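Local coordinates for protein endonuclease III (PDB 1ORN) that probably excises damaged bases from DNA as a [4Fe-4S] base-excision repair glycosylase of the HhH-GPD superfamily, forming a covalent enzyme-DNA intermediate, at residues C[18-23]-C[189-194]; C[60-63]-C[67-70]; C[125-130]-C[136-141]. One frame throughout, in Å; residues are numbered along the deposited sequence.

Contact 1: residues C[18-23]-C[189-194]. With SF4 (iron/sulfur cluster), chain F; nucleotides of chain B.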
ATOM      1  N   ALA C  18      -9.176   6.266 -13.698  1.00 40.53           N
ATOM      2  CA  ALA C  18     -10.259   5.306 -13.548  1.00 42.21           C
ATOM      3  C   ALA C  18     -10.585   4.670 -14.896  1.00 42.67           C
ATOM      4  O   ALA C  18     -10.910   3.486 -14.967  1.00 43.69           O
ATOM      5  CB  ALA C  18     -11.498   5.994 -12.977  1.00 42.15           C
ATOM      6  N   LYS C  19     -10.493   5.460 -15.960  1.00 43.10           N
ATOM      7  CA  LYS C  19     -10.775   4.969 -17.306  1.00 43.92           C
ATOM      8  C   LYS C  19      -9.651   4.073 -17.811  1.00 43.94           C
ATOM      9  O   LYS C  19      -9.883   3.155 -18.598  1.00 44.26           O
ATOM     10  CB  LYS C  19     -10.963   6.142 -18.280  1.00 44.54           C
ATOM     11  CG  LYS C  19     -12.199   6.984 -18.012  1.00 46.00           C
ATOM     12  CD  LYS C  19     -12.368   8.072 -19.066  1.00 47.04           C
ATOM     13  N   MET C  20      -8.434   4.341 -17.352  1.00 43.63           N
ATOM     14  CA  MET C  20      -7.274   3.567 -17.767  1.00 43.40           C
ATOM     15  C   MET C  20      -7.164   2.251 -16.999  1.00 42.71           C
ATOM     16  O   MET C  20      -6.761   1.228 -17.555  1.00 42.38           O
ATOM     17  CB  MET C  20      -6.004   4.392 -17.563  1.00 45.51           C
ATOM     18  CG  MET C  20      -4.765   3.798 -18.201  1.00 48.29           C
ATOM     19  SD  MET C  20      -3.298   4.828 -17.986  1.00 54.70           S
ATOM     20  CE  MET C  20      -3.978   6.444 -18.325  1.00 47.67           C
ATOM     21  N   PHE C  21      -7.526   2.284 -15.721  1.00 41.39           N
ATOM     22  CA  PHE C  21      -7.458   1.098 -14.873  1.00 40.73           C
ATOM     23  C   PHE C  21      -8.772   0.889 -14.128  1.00 40.30           C
ATOM     24  O   PHE C  21      -8.846   1.042 -12.910  1.00 39.59           O
ATOM     25  CB  PHE C  21      -6.300   1.243 -13.887  1.00 39.98           C
ATOM     26  CG  PHE C  21      -4.961   1.365 -14.554  1.00 39.47           C
ATOM     27  CD1 PHE C  21      -4.391   0.272 -15.195  1.00 39.54           C
ATOM     28  CD2 PHE C  21      -4.288   2.581 -14.582  1.00 39.10           C
ATOM     29  CE1 PHE C  21      -3.170   0.389 -15.857  1.00 40.88           C
ATOM     30  CE2 PHE C  21      -3.067   2.707 -15.241  1.00 40.28           C
ATOM     31  CZ  PHE C  21      -2.507   1.612 -15.879  1.00 41.40           C
ATOM     32  N   PRO C  22      -9.835   0.531 -14.862  1.00 41.34           N
ATOM     33  CA  PRO C  22     -11.153   0.303 -14.265  1.00 41.72           C
ATOM     34  C   PRO C  22     -11.208  -0.903 -13.329  1.00 42.35           C
ATOM     35  O   PRO C  22     -12.100  -0.995 -12.488  1.00 45.12           O
ATOM     36  CB  PRO C  22     -12.055   0.134 -15.486  1.00 41.99           C
ATOM     37  CG  PRO C  22     -11.138  -0.512 -16.484  1.00 40.92           C
ATOM     38  CD  PRO C  22      -9.869   0.295 -16.319  1.00 41.00           C
ATOM     39  N   ASP C  23     -10.254  -1.819 -13.472  1.00 41.71           N
ATOM     40  CA  ASP C  23     -10.244  -3.005 -12.631  1.00 42.30           C
ATOM     41  C   ASP C  23      -9.160  -3.030 -11.565  1.00 41.11           C
ATOM     42  O   ASP C  23      -8.817  -4.097 -11.058  1.00 41.59           O
ATOM     43  N   ARG C 189       2.224   2.016 -10.955  1.00 30.01           N
ATOM     44  CA  ARG C 189       2.895   0.734 -11.149  1.00 30.69           C
ATOM     45  C   ARG C 189       3.046   0.345 -12.614  1.00 31.57           C
ATOM     46  O   ARG C 189       4.107  -0.119 -13.039  1.00 33.01           O
ATOM     47  CB  ARG C 189       2.129  -0.374 -10.414  1.00 32.00           C
ATOM     48  CG  ARG C 189       2.753  -1.765 -10.531  1.00 33.72           C
ATOM     49  CD  ARG C 189       2.015  -2.764  -9.644  1.00 35.23           C
ATOM     50  NE  ARG C 189       2.201  -2.449  -8.229  1.00 34.13           N
ATOM     51  CZ  ARG C 189       1.303  -2.688  -7.280  1.00 33.16           C
ATOM     52  NH1 ARG C 189       0.142  -3.248  -7.580  1.00 32.83           N
ATOM     53  NH2 ARG C 189       1.569  -2.364  -6.022  1.00 29.80           N
ATOM     54  N   TYR C 190       1.993   0.571 -13.386  1.00 32.83           N
ATOM     55  CA  TYR C 190       1.981   0.181 -14.791  1.00 34.17           C
ATOM     56  C   TYR C 190       2.097   1.273 -15.847  1.00 35.64           C
ATOM     57  O   TYR C 190       2.320   0.969 -17.019  1.00 36.27           O
ATOM     58  CB  TYR C 190       0.714  -0.623 -15.055  1.00 32.12           C
ATOM     59  CG  TYR C 190       0.610  -1.856 -14.196  1.00 33.59           C
ATOM     60  CD1 TYR C 190       1.472  -2.937 -14.389  1.00 34.19           C
ATOM     61  CD2 TYR C 190      -0.337  -1.938 -13.177  1.00 32.04           C
ATOM     62  CE1 TYR C 190       1.393  -4.074 -13.582  1.00 34.13           C
ATOM     63  CE2 TYR C 190      -0.423  -3.068 -12.363  1.00 33.37           C
ATOM     64  CZ  TYR C 190       0.446  -4.131 -12.571  1.00 34.53           C
ATOM     65  OH  TYR C 190       0.376  -5.245 -11.759  1.00 36.75           O
ATOM     66  N   HIS C 191       1.953   2.529 -15.452  1.00 34.65           N
ATOM     67  CA  HIS C 191       2.015   3.618 -16.424  1.00 35.34           C
ATOM     68  C   HIS C 191       3.041   4.690 -16.060  1.00 34.80           C
ATOM     69  O   HIS C 191       4.038   4.869 -16.757  1.00 34.04           O
ATOM     70  CB  HIS C 191       0.631   4.251 -16.556  1.00 37.87           C
ATOM     71  CG  HIS C 191       0.509   5.213 -17.694  1.00 40.06           C
ATOM     72  ND1 HIS C 191       0.593   4.818 -19.013  1.00 41.10           N
ATOM     73  CD2 HIS C 191       0.295   6.550 -17.713  1.00 42.52           C
ATOM     74  CE1 HIS C 191       0.433   5.871 -19.795  1.00 43.03           C
ATOM     75  NE2 HIS C 191       0.249   6.934 -19.032  1.00 43.72           N
ATOM     76  N   CYS C 192       2.779   5.408 -14.969  1.00 32.76           N
ATOM     77  CA  CYS C 192       3.678   6.458 -14.503  1.00 33.69           C
ATOM     78  C   CYS C 192       4.778   5.823 -13.663  1.00 34.84           C
ATOM     79  O   CYS C 192       4.985   6.178 -12.499  1.00 34.10           O
ATOM     80  CB  CYS C 192       2.891   7.479 -13.675  1.00 31.87           C
ATOM     81  SG  CYS C 192       3.791   8.999 -13.321  1.00 31.42           S
ATOM     82  N   LYS C 193       5.488   4.875 -14.266  1.00 35.75           N
ATOM     83  CA  LYS C 193       6.550   4.155 -13.575  1.00 35.33           C
ATOM     84  C   LYS C 193       7.699   5.032 -13.108  1.00 36.05           C
ATOM     85  O   LYS C 193       7.969   6.085 -13.687  1.00 37.09           O
ATOM     86  CB  LYS C 193       7.073   3.030 -14.472  1.00 37.83           C
ATOM     87  CG  LYS C 193       5.977   2.065 -14.923  1.00 40.03           C
ATOM     88  CD  LYS C 193       6.541   0.939 -15.782  1.00 42.25           C
ATOM     89  N   ALA C 194       8.380   4.589 -12.057  1.00 36.37           N
ATOM     90  CA  ALA C 194       9.501   5.335 -11.502  1.00 38.93           C
ATOM     91  C   ALA C 194      10.620   5.528 -12.528  1.00 41.50           C
ATOM     92  O   ALA C 194      11.101   6.643 -12.723  1.00 41.69           O
ATOM     93  CB  ALA C 194      10.038   4.624 -10.262  1.00 38.35           C
TER
HETATM   94 FE1  SF4 F 300       1.717  10.904 -17.416  1.00 36.89          FE
HETATM   95 FE2  SF4 F 300       3.346  10.322 -15.265  1.00 34.89          FE
HETATM   96 FE3  SF4 F 300       4.348  11.151 -17.605  1.00 38.70          FE
HETATM   97 FE4  SF4 F 300       2.922  12.839 -16.041  1.00 37.12          FE
HETATM   98  S1  SF4 F 300       4.979  11.957 -15.544  1.00 36.79           S
HETATM   99  S2  SF4 F 300       2.883  12.673 -18.236  1.00 36.31           S
HETATM  100  S3  SF4 F 300       1.483  11.401 -15.135  1.00 37.17           S
HETATM  101  S4  SF4 F 300       3.316   9.222 -17.297  1.00 37.33           S
ATOM    102  P    DC B   5      15.193   5.268  -8.728  1.00 51.55           P
ATOM    103  OP1  DC B   5      14.594   6.337  -9.558  1.00 52.28           O
ATOM    104  OP2  DC B   5      15.890   5.620  -7.464  1.00 52.21           O
ATOM    105  O5'  DC B   5      14.073   4.181  -8.414  1.00 49.98           O
ATOM    106  C5'  DC B   5      13.430   3.507  -9.486  1.00 44.69           C
ATOM    107  C4'  DC B   5      12.680   2.294  -8.990  1.00 42.50           C
ATOM    108  O4'  DC B   5      13.587   1.213  -8.669  1.00 41.73           O
ATOM    109  C3'  DC B   5      11.771   2.483  -7.770  1.00 38.92           C
ATOM    110  O3'  DC B   5      10.504   1.906  -8.082  1.00 34.97           O
ATOM    111  C2'  DC B   5      12.472   1.690  -6.675  1.00 39.31           C
ATOM    112  C1'  DC B   5      13.183   0.594  -7.461  1.00 41.34           C
ATOM    113  N1   DC B   5      14.387   0.026  -6.820  1.00 39.79           N
ATOM    114  C2   DC B   5      14.522  -1.370  -6.744  1.00 39.29           C
ATOM    115  O2   DC B   5      13.632  -2.089  -7.222  1.00 39.77           O
ATOM    116  N3   DC B   5      15.617  -1.897  -6.150  1.00 38.05           N
ATOM    117  C4   DC B   5      16.552  -1.091  -5.642  1.00 38.76           C
ATOM    118  N4   DC B   5      17.611  -1.655  -5.049  1.00 38.49           N
ATOM    119  C5   DC B   5      16.444   0.329  -5.712  1.00 39.38           C
ATOM    120  C6   DC B   5      15.357   0.839  -6.305  1.00 38.92           C
TER
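Beside the [4Fe-4S] cluster site of this HhH-GPD glycosylase, M20, the last residue of helix 7-20, and F21 just after it pack on Y190 and H191, late in helix 177-191. M20 and H191 make a Met-aromatic contact: M20 SD sits over one face of the imidazole, 3.9 Å from the H191 ring centroid and 12° off the ring normal. With its CG anti to the backbone N (chi1 -169°), M20 runs out straight before bending at chi3, and it crosses H191 at about a right angle. The F21 ring lies beside it, with M20 CG over one of its faces: F21 CZ lies 4.0 Å from Y190 CB, while H191 CB approaches at the ring's edge, 4.2 Å from F21 CZ. Helix 177-191 adds F187, whose ring meets H191, and E27 holds the Y190 hydroxyl. Were H191 an alanine, M20 SD would probably lose its aromatic partner and a gap would open next to the cluster, whose S4 lies 4.1 Å from H191 CD2. Past H191 the chain makes an inverse gamma turn centred on C192, closed by a weak bond from K193 N to H191 O, and C192 SG binds iron FE2 of the cluster at 2.4 Å.

Contact 2: residues C[60-63]-C[67-70]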
ATOM      1  N   GLU C  60       0.654 -21.709   4.384  1.00 40.97           N
ATOM      2  CA  GLU C  60       0.293 -23.116   4.515  1.00 44.05           C
ATOM      3  C   GLU C  60       0.949 -23.627   5.788  1.00 43.85           C
ATOM      4  O   GLU C  60       0.397 -24.478   6.491  1.00 45.95           O
ATOM      5  CB  GLU C  60       0.775 -23.923   3.306  1.00 46.54           C
ATOM      6  CG  GLU C  60       0.003 -23.608   2.036  1.00 51.16           C
ATOM      7  CD  GLU C  60      -1.500 -23.637   2.258  1.00 53.44           C
ATOM      8  OE1 GLU C  60      -2.028 -24.704   2.638  1.00 55.68           O
ATOM      9  OE2 GLU C  60      -2.151 -22.589   2.062  1.00 54.94           O
ATOM     10  N   LYS C  61       2.126 -23.086   6.086  1.00 42.30           N
ATOM     11  CA  LYS C  61       2.872 -23.466   7.280  1.00 41.14           C
ATOM     12  C   LYS C  61       2.340 -22.771   8.532  1.00 40.55           C
ATOM     13  O   LYS C  61       2.238 -23.383   9.596  1.00 40.67           O
ATOM     14  CB  LYS C  61       4.352 -23.125   7.102  1.00 41.29           C
ATOM     15  CG  LYS C  61       5.214 -23.460   8.309  1.00 41.35           C
ATOM     16  CD  LYS C  61       6.691 -23.338   7.968  1.00 42.78           C
ATOM     17  CE  LYS C  61       7.572 -23.702   9.150  1.00 42.10           C
ATOM     18  NZ  LYS C  61       9.015 -23.659   8.773  1.00 42.81           N
ATOM     19  N   TYR C  62       2.004 -21.491   8.395  1.00 38.65           N
ATOM     20  CA  TYR C  62       1.486 -20.696   9.502  1.00 39.16           C
ATOM     21  C   TYR C  62       0.065 -20.239   9.165  1.00 39.10           C
ATOM     22  O   TYR C  62      -0.177 -19.710   8.080  1.00 38.82           O
ATOM     23  CB  TYR C  62       2.375 -19.468   9.723  1.00 39.04           C
ATOM     24  CG  TYR C  62       3.849 -19.764   9.913  1.00 38.64           C
ATOM     25  CD1 TYR C  62       4.371 -20.052  11.176  1.00 38.35           C
ATOM     26  CD2 TYR C  62       4.726 -19.732   8.833  1.00 37.85           C
ATOM     27  CE1 TYR C  62       5.729 -20.294  11.357  1.00 40.12           C
ATOM     28  CE2 TYR C  62       6.087 -19.977   9.001  1.00 40.46           C
ATOM     29  CZ  TYR C  62       6.583 -20.255  10.266  1.00 40.43           C
ATOM     30  OH  TYR C  62       7.930 -20.482  10.431  1.00 42.80           O
ATOM     31  N   ARG C  63      -0.873 -20.428  10.091  1.00 38.37           N
ATOM     32  CA  ARG C  63      -2.260 -20.032   9.844  1.00 39.23           C
ATOM     33  C   ARG C  63      -2.834 -19.124  10.921  1.00 37.23           C
ATOM     34  O   ARG C  63      -3.851 -18.457  10.709  1.00 35.28           O
ATOM     35  CB  ARG C  63      -3.162 -21.265   9.745  1.00 42.99           C
ATOM     36  CG  ARG C  63      -2.754 -22.288   8.705  1.00 48.72           C
ATOM     37  CD  ARG C  63      -3.876 -23.297   8.507  1.00 52.73           C
ATOM     38  NE  ARG C  63      -3.440 -24.481   7.774  1.00 58.16           N
ATOM     39  CZ  ARG C  63      -2.702 -25.456   8.296  1.00 59.56           C
ATOM     40  NH1 ARG C  63      -2.351 -26.495   7.548  1.00 60.20           N
ATOM     41  NH2 ARG C  63      -2.322 -25.398   9.568  1.00 59.96           N
ATOM     42  N   ASP C  67       1.051 -19.878  15.604  1.00 37.28           N
ATOM     43  CA  ASP C  67       2.006 -20.618  14.791  1.00 36.51           C
ATOM     44  C   ASP C  67       3.297 -19.828  14.607  1.00 36.48           C
ATOM     45  O   ASP C  67       4.388 -20.399  14.640  1.00 36.70           O
ATOM     46  CB  ASP C  67       1.412 -20.949  13.419  1.00 37.84           C
ATOM     47  CG  ASP C  67       0.114 -21.731  13.513  1.00 39.61           C
ATOM     48  OD1 ASP C  67      -0.104 -22.420  14.536  1.00 39.07           O
ATOM     49  OD2 ASP C  67      -0.681 -21.670  12.549  1.00 39.83           O
ATOM     50  N   TYR C  68       3.176 -18.514  14.416  1.00 36.30           N
ATOM     51  CA  TYR C  68       4.348 -17.660  14.218  1.00 36.56           C
ATOM     52  C   TYR C  68       5.228 -17.524  15.461  1.00 37.84           C
ATOM     53  O   TYR C  68       6.454 -17.453  15.351  1.00 39.57           O
ATOM     54  CB  TYR C  68       3.917 -16.262  13.752  1.00 34.64           C
ATOM     55  CG  TYR C  68       3.429 -16.205  12.321  1.00 32.90           C
ATOM     56  CD1 TYR C  68       4.329 -16.198  11.252  1.00 31.00           C
ATOM     57  CD2 TYR C  68       2.067 -16.160  12.034  1.00 32.74           C
ATOM     58  CE1 TYR C  68       3.876 -16.143   9.931  1.00 31.21           C
ATOM     59  CE2 TYR C  68       1.606 -16.105  10.723  1.00 32.14           C
ATOM     60  CZ  TYR C  68       2.512 -16.093   9.677  1.00 32.05           C
ATOM     61  OH  TYR C  68       2.040 -16.006   8.382  1.00 34.44           O
ATOM     62  N   ILE C  69       4.611 -17.489  16.639  1.00 39.10           N
ATOM     63  CA  ILE C  69       5.371 -17.346  17.878  1.00 40.17           C
ATOM     64  C   ILE C  69       5.828 -18.683  18.456  1.00 42.07           C
ATOM     65  O   ILE C  69       6.524 -18.713  19.471  1.00 42.78           O
ATOM     66  CB  ILE C  69       4.560 -16.610  18.970  1.00 41.10           C
ATOM     67  CG1 ILE C  69       3.409 -17.491  19.465  1.00 41.32           C
ATOM     68  CG2 ILE C  69       4.022 -15.307  18.419  1.00 40.07           C
ATOM     69  CD1 ILE C  69       2.609 -16.880  20.604  1.00 44.28           C
ATOM     70  N   ALA C  70       5.448 -19.781  17.808  1.00 42.14           N
ATOM     71  CA  ALA C  70       5.818 -21.112  18.285  1.00 43.10           C
ATOM     72  C   ALA C  70       7.144 -21.599  17.712  1.00 43.34           C
ATOM     73  O   ALA C  70       7.709 -22.577  18.195  1.00 44.29           O
ATOM     74  CB  ALA C  70       4.717 -22.113  17.953  1.00 43.14           C
TER
HETATM   75  O   HOH W   1      -0.236 -24.254  11.131  1.00 44.02           O
HETATM   76  O   HOH W   2      -0.578 -16.533   8.034  1.00 55.49           O
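Y62 and Y68 each set CG anti to their own carbonyl carbon (chi1 -54° and -73°), and this lays the two rings over one another in an offset stack, with centroids 4.6 Å apart and planes at 10°. The overlap is displaced far enough that Y62 CB also rests on the Y68 ring as a CH-pi contact, 3.4 Å from Y68 CZ. K61 CG covers the opposite face of the Y62 ring, so that ring is sandwiched between a lysine chain and a second tyrosine. At its edge comes a backbone carbonyl, D67 O, 3.5 Å from Y62 CD1.

Next to the stack, D67 OD2 takes a nearly straight hydrogen bond from R63 N at 2.8 Å, using the lone pair that faces away from the other carboxylate oxygen. The same oxygen accepts from T64 N, so two main-chain N-H groups of the turn are gathered on one atom, and a water that donates to K61 O at 3.0 Å gives it a weak third bond. The R63 guanidinium stays farther off, NH2 being 5.0 Å from D67 OD2, where it may add some electrostatic attraction. A second water joins the tyrosines: it donates to Y62 O and lies 2.7 Å from Y68 OH, in the plane of that ring.

The contact thus folds the short helix 65-69 back on the end of helix 48-61. Helix 73-79 adds L76 against both tyrosines and D79 for Y62 OH and K61 NZ, while helix 86-103 backs Y68 with I93 and C97.

Contact 3: residues C[125-130]-C[136-141]. With nucleotides of chain B.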
ATOM      1  N   THR C 125       0.486   0.714   6.138  1.00 22.99           N
ATOM      2  CA  THR C 125       0.062  -0.660   6.372  1.00 22.78           C
ATOM      3  C   THR C 125      -1.322  -0.710   7.003  1.00 24.12           C
ATOM      4  O   THR C 125      -2.193  -1.461   6.550  1.00 21.91           O
ATOM      5  CB  THR C 125       1.088  -1.391   7.247  1.00 23.57           C
ATOM      6  OG1 THR C 125       2.335  -1.455   6.536  1.00 24.15           O
ATOM      7  CG2 THR C 125       0.635  -2.810   7.575  1.00 24.32           C
ATOM      8  N   ALA C 126      -1.535   0.101   8.033  1.00 22.01           N
ATOM      9  CA  ALA C 126      -2.830   0.126   8.707  1.00 23.63           C
ATOM     10  C   ALA C 126      -3.961   0.545   7.761  1.00 24.14           C
ATOM     11  O   ALA C 126      -5.048  -0.029   7.797  1.00 25.98           O
ATOM     12  CB  ALA C 126      -2.780   1.058   9.920  1.00 23.79           C
ATOM     13  N   ASN C 127      -3.714   1.544   6.922  1.00 23.26           N
ATOM     14  CA  ASN C 127      -4.732   1.992   5.974  1.00 24.12           C
ATOM     15  C   ASN C 127      -5.101   0.915   4.960  1.00 23.47           C
ATOM     16  O   ASN C 127      -6.275   0.767   4.611  1.00 24.68           O
ATOM     17  CB  ASN C 127      -4.282   3.257   5.241  1.00 24.72           C
ATOM     18  CG  ASN C 127      -4.472   4.515   6.086  1.00 26.90           C
ATOM     19  OD1 ASN C 127      -5.112   4.474   7.136  1.00 30.04           O
ATOM     20  ND2 ASN C 127      -3.926   5.633   5.625  1.00 27.70           N
ATOM     21  N   VAL C 128      -4.114   0.176   4.463  1.00 22.64           N
ATOM     22  CA  VAL C 128      -4.418  -0.885   3.504  1.00 23.23           C
ATOM     23  C   VAL C 128      -5.303  -1.927   4.165  1.00 24.01           C
ATOM     24  O   VAL C 128      -6.313  -2.351   3.595  1.00 25.09           O
ATOM     25  CB  VAL C 128      -3.144  -1.586   2.986  1.00 23.41           C
ATOM     26  CG1 VAL C 128      -3.522  -2.844   2.208  1.00 25.89           C
ATOM     27  CG2 VAL C 128      -2.361  -0.640   2.103  1.00 26.38           C
ATOM     28  N   VAL C 129      -4.934  -2.336   5.373  1.00 22.86           N
ATOM     29  CA  VAL C 129      -5.697  -3.345   6.084  1.00 24.91           C
ATOM     30  C   VAL C 129      -7.144  -2.934   6.380  1.00 26.91           C
ATOM     31  O   VAL C 129      -8.070  -3.690   6.070  1.00 25.89           O
ATOM     32  CB  VAL C 129      -4.984  -3.750   7.400  1.00 26.16           C
ATOM     33  CG1 VAL C 129      -5.853  -4.729   8.206  1.00 26.79           C
ATOM     34  CG2 VAL C 129      -3.648  -4.399   7.062  1.00 24.95           C
ATOM     35  N   VAL C 130      -7.361  -1.751   6.954  1.00 24.27           N
ATOM     36  CA  VAL C 130      -8.738  -1.366   7.261  1.00 26.56           C
ATOM     37  C   VAL C 130      -9.581  -1.188   6.005  1.00 28.98           C
ATOM     38  O   VAL C 130     -10.783  -1.470   6.010  1.00 28.82           O
ATOM     39  CB  VAL C 130      -8.811  -0.069   8.114  1.00 27.22           C
ATOM     40  CG1 VAL C 130      -8.040  -0.268   9.404  1.00 29.68           C
ATOM     41  CG2 VAL C 130      -8.281   1.124   7.336  1.00 25.73           C
ATOM     42  N   VAL C 136     -13.218  -0.025   5.403  1.00 36.41           N
ATOM     43  CA  VAL C 136     -13.171   1.312   5.981  1.00 35.27           C
ATOM     44  C   VAL C 136     -12.466   2.240   5.003  1.00 34.90           C
ATOM     45  O   VAL C 136     -11.352   1.959   4.566  1.00 34.33           O
ATOM     46  CB  VAL C 136     -12.386   1.341   7.315  1.00 34.74           C
ATOM     47  CG1 VAL C 136     -12.361   2.762   7.868  1.00 35.03           C
ATOM     48  CG2 VAL C 136     -13.030   0.407   8.325  1.00 33.53           C
ATOM     49  N   PRO C 137     -13.108   3.359   4.640  1.00 34.75           N
ATOM     50  CA  PRO C 137     -12.456   4.273   3.703  1.00 34.17           C
ATOM     51  C   PRO C 137     -11.129   4.807   4.241  1.00 33.80           C
ATOM     52  O   PRO C 137     -11.034   5.261   5.382  1.00 32.72           O
ATOM     53  CB  PRO C 137     -13.500   5.372   3.502  1.00 37.47           C
ATOM     54  CG  PRO C 137     -14.284   5.339   4.777  1.00 39.47           C
ATOM     55  CD  PRO C 137     -14.428   3.869   5.044  1.00 36.60           C
ATOM     56  N   ALA C 138     -10.099   4.725   3.409  1.00 32.74           N
ATOM     57  CA  ALA C 138      -8.777   5.210   3.779  1.00 32.11           C
ATOM     58  C   ALA C 138      -7.933   5.264   2.523  1.00 32.58           C
ATOM     59  O   ALA C 138      -8.209   4.560   1.549  1.00 30.18           O
ATOM     60  CB  ALA C 138      -8.133   4.274   4.800  1.00 32.82           C
ATOM     61  N   ILE C 139      -6.921   6.120   2.543  1.00 30.13           N
ATOM     62  CA  ILE C 139      -6.013   6.254   1.416  1.00 32.18           C
ATOM     63  C   ILE C 139      -4.609   5.940   1.914  1.00 31.29           C
ATOM     64  O   ILE C 139      -4.021   6.710   2.673  1.00 32.86           O
ATOM     65  CB  ILE C 139      -6.029   7.683   0.845  1.00 32.66           C
ATOM     66  CG1 ILE C 139      -7.447   8.039   0.390  1.00 32.49           C
ATOM     67  CG2 ILE C 139      -5.043   7.792  -0.313  1.00 34.74           C
ATOM     68  CD1 ILE C 139      -7.581   9.450  -0.138  1.00 36.03           C
ATOM     69  N   ALA C 140      -4.087   4.793   1.496  1.00 29.17           N
ATOM     70  CA  ALA C 140      -2.753   4.374   1.888  1.00 29.46           C
ATOM     71  C   ALA C 140      -1.764   5.006   0.919  1.00 29.83           C
ATOM     72  O   ALA C 140      -1.854   4.794  -0.291  1.00 32.64           O
ATOM     73  CB  ALA C 140      -2.649   2.860   1.831  1.00 29.81           C
ATOM     74  N   VAL C 141      -0.828   5.792   1.440  1.00 27.45           N
ATOM     75  CA  VAL C 141       0.155   6.439   0.584  1.00 26.74           C
ATOM     76  C   VAL C 141       1.496   5.706   0.622  1.00 28.59           C
ATOM     77  O   VAL C 141       2.216   5.738   1.630  1.00 28.33           O
ATOM     78  CB  VAL C 141       0.353   7.921   0.983  1.00 27.17           C
ATOM     79  CG1 VAL C 141       1.392   8.579   0.065  1.00 26.51           C
ATOM     80  CG2 VAL C 141      -0.978   8.659   0.890  1.00 29.19           C
TER
ATOM     81  P    DT B   9       4.303   1.824   6.856  1.00 24.47           P
ATOM     82  OP1  DT B   9       3.140   0.988   7.224  1.00 28.10           O
ATOM     83  OP2  DT B   9       4.161   3.296   6.741  1.00 25.70           O
ATOM     84  O5'  DT B   9       5.476   1.513   7.875  1.00 26.15           O
ATOM     85  C5'  DT B   9       5.871   0.167   8.090  1.00 23.80           C
ATOM     86  C4'  DT B   9       7.003   0.100   9.083  1.00 25.23           C
ATOM     87  O4'  DT B   9       8.236   0.532   8.456  1.00 25.14           O
ATOM     88  C3'  DT B   9       6.807   0.967  10.328  1.00 24.76           C
ATOM     89  O3'  DT B   9       6.833   0.135  11.488  1.00 26.80           O
ATOM     90  C2'  DT B   9       7.972   1.954  10.292  1.00 25.49           C
ATOM     91  C1'  DT B   9       9.005   1.272   9.399  1.00 23.81           C
ATOM     92  N1   DT B   9       9.888   2.195   8.642  1.00 25.04           N
ATOM     93  C2   DT B   9      11.257   1.953   8.637  1.00 26.95           C
ATOM     94  O2   DT B   9      11.772   1.031   9.239  1.00 28.76           O
ATOM     95  N3   DT B   9      11.996   2.848   7.901  1.00 27.90           N
ATOM     96  C4   DT B   9      11.523   3.939   7.195  1.00 29.83           C
ATOM     97  O4   DT B   9      12.306   4.658   6.574  1.00 32.56           O
ATOM     98  C5   DT B   9      10.086   4.138   7.258  1.00 26.34           C
ATOM     99  C7   DT B   9       9.484   5.305   6.544  1.00 26.71           C
ATOM    100  C6   DT B   9       9.358   3.264   7.964  1.00 24.82           C
TER
HETATM  101  O   HOH W   3      -0.989   6.111   4.304  1.00 25.45           O
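A140 CB fits against the side of helix 123-134, 3.5 Å from V128 CG2 and 3.8 Å from N127 CB. One turn further along, A138 CB meets V130 CG2 at 4.0 Å and also touches the amide end of N127. These small methyl groups let the returning loop run close to the helix, and V136 begins that return: V136 N donates to V130 O at 2.9 Å, while the two valine side chains cross obliquely.

N127 is the polar member of the interface. Its CG stands anti to the carbonyl carbon (chi1 -80°), which carries the amide over the loop, where ND2 gives a weak hydrogen bond to I139 O at 3.1 Å, bent to 127° at the hydrogen. A water accepts from V141 N at 2.9 Å and, weakly, from N127 ND2, carrying the link one residue further. Two further bonds hold this buried amide, R112 NH1 to OD1 and ND2 to E165 OE2, which is consistent with a fixed orientation.

The helix is the second one of the helix-hairpin-helix motif, and its early turn meets DNA: T125 N and T125 OG1 both donate to OP1 of DT9 of chain B, OG1 at 2.7 Å. Helix 112-115, the first of the motif, packs L115 on A126 and V130; helix 33-43 lies against T125 and V128. A140 also touches H181 of helix 177-191. On the loop's far flank, I139 and V141 pack on helix 161-171, and I139 reaches W177 of helix 177-191.

Contact 1 closes a long loop of chain that contains both of the others, tying the N-terminal helix to the cluster end of the protein. Contact 3 lies near the middle, its centre about 19 Å from that of contact 1 and the nearest atoms about 9 Å apart. Both reach the same DNA strand, chain B: contact 1 at DC5, contact 3 at DT9. The N127 side chain is about 12 Å from the bound sodium ion. Contact 2 is the remote one, about 36 Å from contact 1 and about 25 Å from contact 3 between centres, with its nearest atom about 15 Å from the nucleic acid; it is local helix packing at the opposite end from the cluster.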